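Local structure of mandelate racemase / muconate lactonizing enzyme (2POD) at residues N121-P126 and Y150-N154; A160-L165 and K206-V211. The protein is of unknown function but belongs to the enolase superfamily, whose members use a metal-assisted barrel active site, and may have lyase activity. All blocks are in the same frame, centred on the assembly; numbering follows the deposited sequence.

Contact 1: N121-P126 and Y150-N154; sequences NTCAGP and YDDLN
C123 and A124 run past D152 and L153 at close range, their CA atoms 4.8 Å (C123 to D152) and 4.7 Å (A124 to L153) apart, yet no clear direct hydrogen bond joins the two backbones. Residues 121-122 end a barrel strand, and an inverse gamma turn centred on C123, closed by A124 N to T122 O at 2.7 Å, bends the chain as it leaves the sheet. A second inverse gamma turn, at D151, precedes helix 152-158. The carbonyl of C123 faces the start of that helix: its O lies 3.3 Å from L153 CA in a C-H...O contact with 123° at the hydrogen. G125, with no side chain, brings its N to 3.6 Å from L153 CB, and the P126 ring rests its CD on Y150 O at 3.4 Å, a rigid apolar residue at the exposed rim.

D152 carries the polar side of the contact. Its CB sits 3.4 Å from A124 O; chi1 of -74° sets CG beside the backbone N, and OD2 lies on the side of N121. The N121 side chain crosses that of D152 at about a right angle, amide and carboxylate planes 84° apart. A water, modelled unusually close to D152 OD2, donates to A124 O at 3.2 Å and weakly accepts from N121 ND2. R350 serves both residues: its NE forms a salt bridge with D152 OD2, and its backbone N bonds to N121 OD1.

An aspartate and an asparagine thus supply acceptors and a donor where the two backbones offer each other little. The water appears to link strand end, loop and helix start, and the guanidinium of R350 would be expected to favour the ionised form of buried D152.

Contact 2: A160-L165 and K206-V211; sequences ADELAL and KIRRAV
D161 and K206 lie against each other through their aliphatic parts. D161 CB rests 3.6 Å from K206 O, and its OD2 lies 3.7 Å from K206 CG, the two side chains set at a slant to each other. The charged ends do not meet: the chain of K206 bends at chi4 (78°), and NZ stands 5.2 Å from D161 OD2, a spacing at which attraction between opposite charges may still be felt but no salt bridge forms. K206 suits the border of the interface, since its inner carbons pack while its amine leads away. D161 sits in the middle through CB, its carboxylate reaching a partly exposed side and folding back on its own helix, where OD1 takes a weak bond from E162 N.

Both helices belong to the outside of the modified (β/α)-barrel of this superfamily: helix 160-170 follows strand 117-122 and precedes strand 174-177 in the chain, and helix 202-210 leads into strand 216-220. Their axes approach to 8.0 Å and cross at -47°. Alanines make so short a separation possible. A210 points its small methyl at the other helix, where CB fits between D161 CB, 3.7 Å away, and L165 CG, residues one turn apart.

A160 and A164 present equally small methyls from the opposing helix. I207 sends CG2 over A160, 3.4 Å from A160 O, while its CB meets the methyl of A164. One turn further on, V211 straddles the end of the interface: its CG2 touches A164 CB at 3.8 Å and its CG1 meets L165 CD2, where the leucine and valine chains run antiparallel alongside each other.

Contact 1 comes first along the chain, and helix 160-170 follows directly on helix 152-158, whose start it includes. The centres of the two contacts are about 14 Å apart, and L163 bridges them: it takes no part in contact 2 and packs its CD1 3.4 Å from D152 OD1 and its CD2 3.7 Å from C123 SG. One helix therefore meets the loop after the first barrel strand and the start of helix 152-158 through L163, and the next barrel helix through A160, D161, A164 and L165. In contact 1 the side chain of A124 is about 10 Å from a bound sodium ion. A sodium site is formed by E220, E246 and E272. Contact 2 lies farther out, on the barrel's helical shell.

Contact 1: N121-P126 and Y150-N154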
ATOM      1  N   ASN B 121       1.005   2.493  40.157  1.00 48.69           N
ATOM      2  CA  ASN B 121       1.719   3.593  40.796  1.00 49.41           C
ATOM      3  C   ASN B 121       2.840   4.141  39.945  1.00 49.48           C
ATOM      4  O   ASN B 121       3.813   3.449  39.649  1.00 51.15           O
ATOM      5  CB  ASN B 121       2.230   3.215  42.189  1.00 51.25           C
ATOM      6  CG  ASN B 121       2.524   4.436  43.046  1.00 50.84           C
ATOM      7  OD1 ASN B 121       1.609   5.107  43.526  1.00 48.52           O
ATOM      8  ND2 ASN B 121       3.804   4.741  43.224  1.00 45.29           N
ATOM      9  N   THR B 122       2.689   5.394  39.540  1.00 50.31           N
ATOM     10  CA  THR B 122       3.773   6.120  38.909  1.00 50.35           C
ATOM     11  C   THR B 122       4.742   6.575  40.003  1.00 53.65           C
ATOM     12  O   THR B 122       4.412   7.435  40.827  1.00 50.71           O
ATOM     13  CB  THR B 122       3.218   7.288  38.066  1.00 52.61           C
ATOM     14  OG1 THR B 122       2.465   6.748  36.977  1.00 51.20           O
ATOM     15  CG2 THR B 122       4.323   8.175  37.507  1.00 47.14           C
ATOM     16  N   CYS B 123       5.931   5.974  40.005  1.00 53.85           N
ATOM     17  CA  CYS B 123       6.913   6.142  41.074  1.00 55.00           C
ATOM     18  C   CYS B 123       7.640   7.488  41.000  1.00 58.16           C
ATOM     19  O   CYS B 123       8.856   7.541  40.801  1.00 55.43           O
ATOM     20  CB  CYS B 123       7.919   4.985  41.056  1.00 52.18           C
ATOM     21  SG  CYS B 123       7.177   3.340  41.221  1.00 60.63           S
ATOM     22  N   ALA B 124       6.876   8.570  41.145  1.00 64.58           N
ATOM     23  CA  ALA B 124       7.414   9.920  41.312  1.00 68.16           C
ATOM     24  C   ALA B 124       7.610  10.233  42.792  1.00 73.75           C
ATOM     25  O   ALA B 124       6.910   9.683  43.651  1.00 74.21           O
ATOM     26  CB  ALA B 124       6.477  10.937  40.681  1.00 65.60           C
ATOM     27  N   GLY B 125       8.561  11.118  43.081  1.00 78.64           N
ATOM     28  CA  GLY B 125       8.677  11.726  44.405  1.00 83.31           C
ATOM     29  C   GLY B 125       7.683  12.858  44.617  1.00 87.39           C
ATOM     30  O   GLY B 125       7.099  13.359  43.648  1.00 86.15           O
ATOM     31  N   PRO B 126       7.484  13.269  45.889  1.00 90.09           N
ATOM     32  CA  PRO B 126       6.553  14.336  46.283  1.00 92.33           C
ATOM     33  C   PRO B 126       6.914  15.726  45.747  1.00 93.76           C
ATOM     34  O   PRO B 126       8.088  16.010  45.492  1.00 92.98           O
ATOM     35  CB  PRO B 126       6.633  14.326  47.817  1.00 92.50           C
ATOM     36  CG  PRO B 126       7.211  12.997  48.173  1.00 90.44           C
ATOM     37  CD  PRO B 126       8.157  12.683  47.063  1.00 90.64           C
ATOM     38  N   TYR B 150       7.017   8.385  50.975  1.00 92.32           N
ATOM     39  CA  TYR B 150       6.957   7.864  49.614  1.00 87.90           C
ATOM     40  C   TYR B 150       8.009   8.520  48.724  1.00 87.06           C
ATOM     41  O   TYR B 150       7.705   9.383  47.891  1.00 88.13           O
ATOM     42  CB  TYR B 150       5.551   8.024  49.032  1.00 86.54           C
ATOM     43  CG  TYR B 150       4.456   7.332  49.821  1.00 82.52           C
ATOM     44  CD1 TYR B 150       4.596   6.006  50.244  1.00 75.67           C
ATOM     45  CD2 TYR B 150       3.274   8.001  50.135  1.00 78.65           C
ATOM     46  CE1 TYR B 150       3.590   5.371  50.962  1.00 72.47           C
ATOM     47  CE2 TYR B 150       2.265   7.377  50.852  1.00 76.59           C
ATOM     48  CZ  TYR B 150       2.426   6.063  51.261  1.00 80.57           C
ATOM     49  OH  TYR B 150       1.420   5.445  51.971  1.00 89.31           O
ATOM     50  N   ASP B 151       9.253   8.087  48.912  1.00 84.51           N
ATOM     51  CA  ASP B 151      10.412   8.640  48.218  1.00 81.54           C
ATOM     52  C   ASP B 151      10.653   7.883  46.902  1.00 77.55           C
ATOM     53  O   ASP B 151      11.730   7.331  46.677  1.00 77.53           O
ATOM     54  CB  ASP B 151      11.637   8.543  49.143  1.00 84.58           C
ATOM     55  CG  ASP B 151      12.791   9.424  48.698  1.00 87.02           C
ATOM     56  OD1 ASP B 151      12.548  10.530  48.168  1.00 89.31           O
ATOM     57  OD2 ASP B 151      13.951   8.998  48.884  1.00 94.08           O
ATOM     58  N   ASP B 152       9.641   7.870  46.035  1.00 73.36           N
ATOM     59  CA  ASP B 152       9.451   6.779  45.074  1.00 68.71           C
ATOM     60  C   ASP B 152      10.316   6.887  43.814  1.00 65.21           C
ATOM     61  O   ASP B 152      10.639   5.872  43.201  1.00 58.76           O
ATOM     62  CB  ASP B 152       7.970   6.624  44.707  1.00 69.35           C
ATOM     63  CG  ASP B 152       7.148   5.980  45.817  1.00 69.97           C
ATOM     64  OD1 ASP B 152       7.735   5.452  46.788  1.00 72.57           O
ATOM     65  OD2 ASP B 152       5.903   5.999  45.718  1.00 62.74           O
ATOM     66  N   LEU B 153      10.681   8.113  43.439  1.00 67.36           N
ATOM     67  CA  LEU B 153      11.685   8.352  42.400  1.00 70.11           C
ATOM     68  C   LEU B 153      13.064   7.840  42.799  1.00 71.23           C
ATOM     69  O   LEU B 153      13.691   7.094  42.045  1.00 74.01           O
ATOM     70  CB  LEU B 153      11.752   9.837  42.025  1.00 70.48           C
ATOM     71  CG  LEU B 153      12.865  10.260  41.058  1.00 78.46           C
ATOM     72  CD1 LEU B 153      12.476  10.020  39.601  1.00 82.77           C
ATOM     73  CD2 LEU B 153      13.269  11.711  41.286  1.00 88.74           C
ATOM     74  N   ASN B 154      13.525   8.239  43.984  1.00 70.76           N
ATOM     75  CA  ASN B 154      14.809   7.780  44.506  1.00 70.82           C
ATOM     76  C   ASN B 154      14.807   6.296  44.824  1.00 67.26           C
ATOM     77  O   ASN B 154      15.821   5.620  44.645  1.00 68.36           O
ATOM     78  CB  ASN B 154      15.224   8.591  45.739  1.00 73.44           C
ATOM     79  CG  ASN B 154      15.900   9.903  45.376  1.00 80.30           C
ATOM     80  OD1 ASN B 154      16.961   9.919  44.743  1.00 83.58           O
ATOM     81  ND2 ASN B 154      15.286  11.013  45.777  1.00 85.79           N
TER
HETATM   82  O   HOH W   1       4.485   7.766  44.567  1.00 52.22           O

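Contact 2: A160-L165 and K206-V211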
ATOM      1  N   ALA B 160      15.167  -0.579  44.102  1.00 76.46           N
ATOM      2  CA  ALA B 160      13.931  -0.834  43.362  1.00 75.69           C
ATOM      3  C   ALA B 160      13.232  -2.121  43.808  1.00 73.50           C
ATOM      4  O   ALA B 160      12.008  -2.242  43.695  1.00 70.91           O
ATOM      5  CB  ALA B 160      14.211  -0.861  41.866  1.00 76.18           C
ATOM      6  N   ASP B 161      14.021  -3.067  44.314  1.00 73.96           N
ATOM      7  CA  ASP B 161      13.503  -4.258  44.997  1.00 75.15           C
ATOM      8  C   ASP B 161      12.604  -3.933  46.195  1.00 75.53           C
ATOM      9  O   ASP B 161      11.545  -4.546  46.365  1.00 77.67           O
ATOM     10  CB  ASP B 161      14.638  -5.218  45.409  1.00 74.09           C
ATOM     11  CG  ASP B 161      15.936  -4.500  45.786  1.00 78.09           C
ATOM     12  OD1 ASP B 161      15.894  -3.343  46.260  1.00 81.40           O
ATOM     13  OD2 ASP B 161      17.013  -5.111  45.615  1.00 84.89           O
ATOM     14  N   GLU B 162      13.026  -2.959  47.000  1.00 72.92           N
ATOM     15  CA  GLU B 162      12.309  -2.561  48.211  1.00 71.30           C
ATOM     16  C   GLU B 162      10.975  -1.892  47.899  1.00 70.34           C
ATOM     17  O   GLU B 162       9.972  -2.161  48.563  1.00 73.33           O
ATOM     18  CB  GLU B 162      13.175  -1.628  49.066  1.00 72.09           C
ATOM     19  CG  GLU B 162      13.984  -2.338  50.141  1.00 75.47           C
ATOM     20  CD  GLU B 162      15.368  -1.737  50.326  1.00 84.78           C
ATOM     21  OE1 GLU B 162      15.464  -0.605  50.857  1.00 78.65           O
ATOM     22  OE2 GLU B 162      16.360  -2.400  49.943  1.00 83.06           O
ATOM     23  N   LEU B 163      10.976  -1.030  46.885  1.00 68.45           N
ATOM     24  CA  LEU B 163       9.790  -0.276  46.475  1.00 64.15           C
ATOM     25  C   LEU B 163       8.709  -1.196  45.907  1.00 62.86           C
ATOM     26  O   LEU B 163       7.519  -1.015  46.183  1.00 62.93           O
ATOM     27  CB  LEU B 163      10.189   0.796  45.456  1.00 63.11           C
ATOM     28  CG  LEU B 163       9.148   1.479  44.570  1.00 60.89           C
ATOM     29  CD1 LEU B 163       8.227   2.390  45.373  1.00 62.46           C
ATOM     30  CD2 LEU B 163       9.864   2.259  43.507  1.00 59.44           C
ATOM     31  N   ALA B 164       9.148  -2.183  45.130  1.00 60.42           N
ATOM     32  CA  ALA B 164       8.284  -3.221  44.586  1.00 57.00           C
ATOM     33  C   ALA B 164       7.575  -4.021  45.677  1.00 56.55           C
ATOM     34  O   ALA B 164       6.348  -4.141  45.664  1.00 54.21           O
ATOM     35  CB  ALA B 164       9.086  -4.138  43.681  1.00 56.08           C
ATOM     36  N   LEU B 165       8.353  -4.538  46.629  1.00 62.21           N
ATOM     37  CA  LEU B 165       7.831  -5.287  47.782  1.00 59.28           C
ATOM     38  C   LEU B 165       6.857  -4.471  48.634  1.00 58.24           C
ATOM     39  O   LEU B 165       5.846  -4.994  49.116  1.00 60.54           O
ATOM     40  CB  LEU B 165       8.987  -5.800  48.644  1.00 60.12           C
ATOM     41  CG  LEU B 165       9.819  -6.961  48.083  1.00 63.39           C
ATOM     42  CD1 LEU B 165      11.168  -7.055  48.800  1.00 54.02           C
ATOM     43  CD2 LEU B 165       9.063  -8.296  48.155  1.00 60.78           C
ATOM     44  N   LYS B 206      16.492  -5.935  39.687  1.00 70.57           N
ATOM     45  CA  LYS B 206      16.199  -5.862  41.119  1.00 71.13           C
ATOM     46  C   LYS B 206      14.777  -6.301  41.453  1.00 72.21           C
ATOM     47  O   LYS B 206      14.575  -7.128  42.344  1.00 73.77           O
ATOM     48  CB  LYS B 206      16.461  -4.451  41.656  1.00 70.63           C
ATOM     49  CG  LYS B 206      17.888  -4.236  42.142  1.00 76.22           C
ATOM     50  CD  LYS B 206      18.159  -2.778  42.493  1.00 79.41           C
ATOM     51  CE  LYS B 206      19.354  -2.645  43.435  1.00 81.25           C
ATOM     52  NZ  LYS B 206      20.666  -2.778  42.738  1.00 74.68           N
ATOM     53  N   ILE B 207      13.799  -5.767  40.722  1.00 71.81           N
ATOM     54  CA  ILE B 207      12.399  -6.122  40.950  1.00 71.00           C
ATOM     55  C   ILE B 207      12.010  -7.493  40.379  1.00 69.84           C
ATOM     56  O   ILE B 207      11.063  -8.122  40.857  1.00 69.34           O
ATOM     57  CB  ILE B 207      11.390  -4.976  40.581  1.00 71.53           C
ATOM     58  CG1 ILE B 207      10.668  -5.222  39.261  1.00 67.00           C
ATOM     59  CG2 ILE B 207      12.045  -3.623  40.583  1.00 69.18           C
ATOM     60  CD1 ILE B 207       9.208  -5.481  39.462  1.00 66.28           C
ATOM     61  N   ARG B 208      12.756  -7.952  39.375  1.00 68.75           N
ATOM     62  CA  ARG B 208      12.637  -9.320  38.873  1.00 72.24           C
ATOM     63  C   ARG B 208      12.988 -10.348  39.954  1.00 72.92           C
ATOM     64  O   ARG B 208      12.307 -11.364  40.096  1.00 74.31           O
ATOM     65  CB  ARG B 208      13.517  -9.517  37.634  1.00 71.11           C
ATOM     66  CG  ARG B 208      12.855 -10.290  36.495  1.00 77.68           C
ATOM     67  CD  ARG B 208      13.564 -11.607  36.190  1.00 79.78           C
ATOM     68  NE  ARG B 208      14.971 -11.424  35.819  1.00 82.70           N
ATOM     69  CZ  ARG B 208      15.423 -11.308  34.570  1.00 80.76           C
ATOM     70  NH1 ARG B 208      14.591 -11.351  33.538  1.00 74.04           N
ATOM     71  NH2 ARG B 208      16.723 -11.148  34.353  1.00 75.47           N
ATOM     72  N   ARG B 209      14.038 -10.067  40.723  1.00 73.96           N
ATOM     73  CA  ARG B 209      14.425 -10.914  41.850  1.00 73.49           C
ATOM     74  C   ARG B 209      13.476 -10.808  43.046  1.00 71.56           C
ATOM     75  O   ARG B 209      13.192 -11.813  43.699  1.00 69.63           O
ATOM     76  CB  ARG B 209      15.864 -10.622  42.279  1.00 75.16           C
ATOM     77  CG  ARG B 209      16.877 -11.631  41.775  1.00 78.93           C
ATOM     78  CD  ARG B 209      17.469 -11.207  40.439  1.00 89.64           C
ATOM     79  NE  ARG B 209      18.529 -12.113  39.998  1.00 98.10           N
ATOM     80  CZ  ARG B 209      19.820 -11.972  40.296  1.00 98.58           C
ATOM     81  NH1 ARG B 209      20.701 -12.852  39.842  1.00 93.20           N
ATOM     82  NH2 ARG B 209      20.235 -10.956  41.045  1.00 99.85           N
ATOM     83  N   ALA B 210      12.988  -9.595  43.320  1.00 70.32           N
ATOM     84  CA  ALA B 210      12.126  -9.340  44.482  1.00 70.04           C
ATOM     85  C   ALA B 210      10.718  -9.923  44.342  1.00 71.87           C
ATOM     86  O   ALA B 210      10.331 -10.804  45.114  1.00 75.23           O
ATOM     87  CB  ALA B 210      12.061  -7.856  44.791  1.00 66.13           C
ATOM     88  N   VAL B 211       9.962  -9.440  43.358  1.00 70.25           N
ATOM     89  CA  VAL B 211       8.553  -9.818  43.216  1.00 69.81           C
ATOM     90  C   VAL B 211       8.259 -10.718  42.009  1.00 70.17           C
ATOM     91  O   VAL B 211       7.320 -11.519  42.049  1.00 71.32           O
ATOM     92  CB  VAL B 211       7.596  -8.592  43.242  1.00 70.14           C
ATOM     93  CG1 VAL B 211       7.489  -8.018  44.645  1.00 71.11           C
ATOM     94  CG2 VAL B 211       8.057  -7.525  42.292  1.00 67.94           C
TER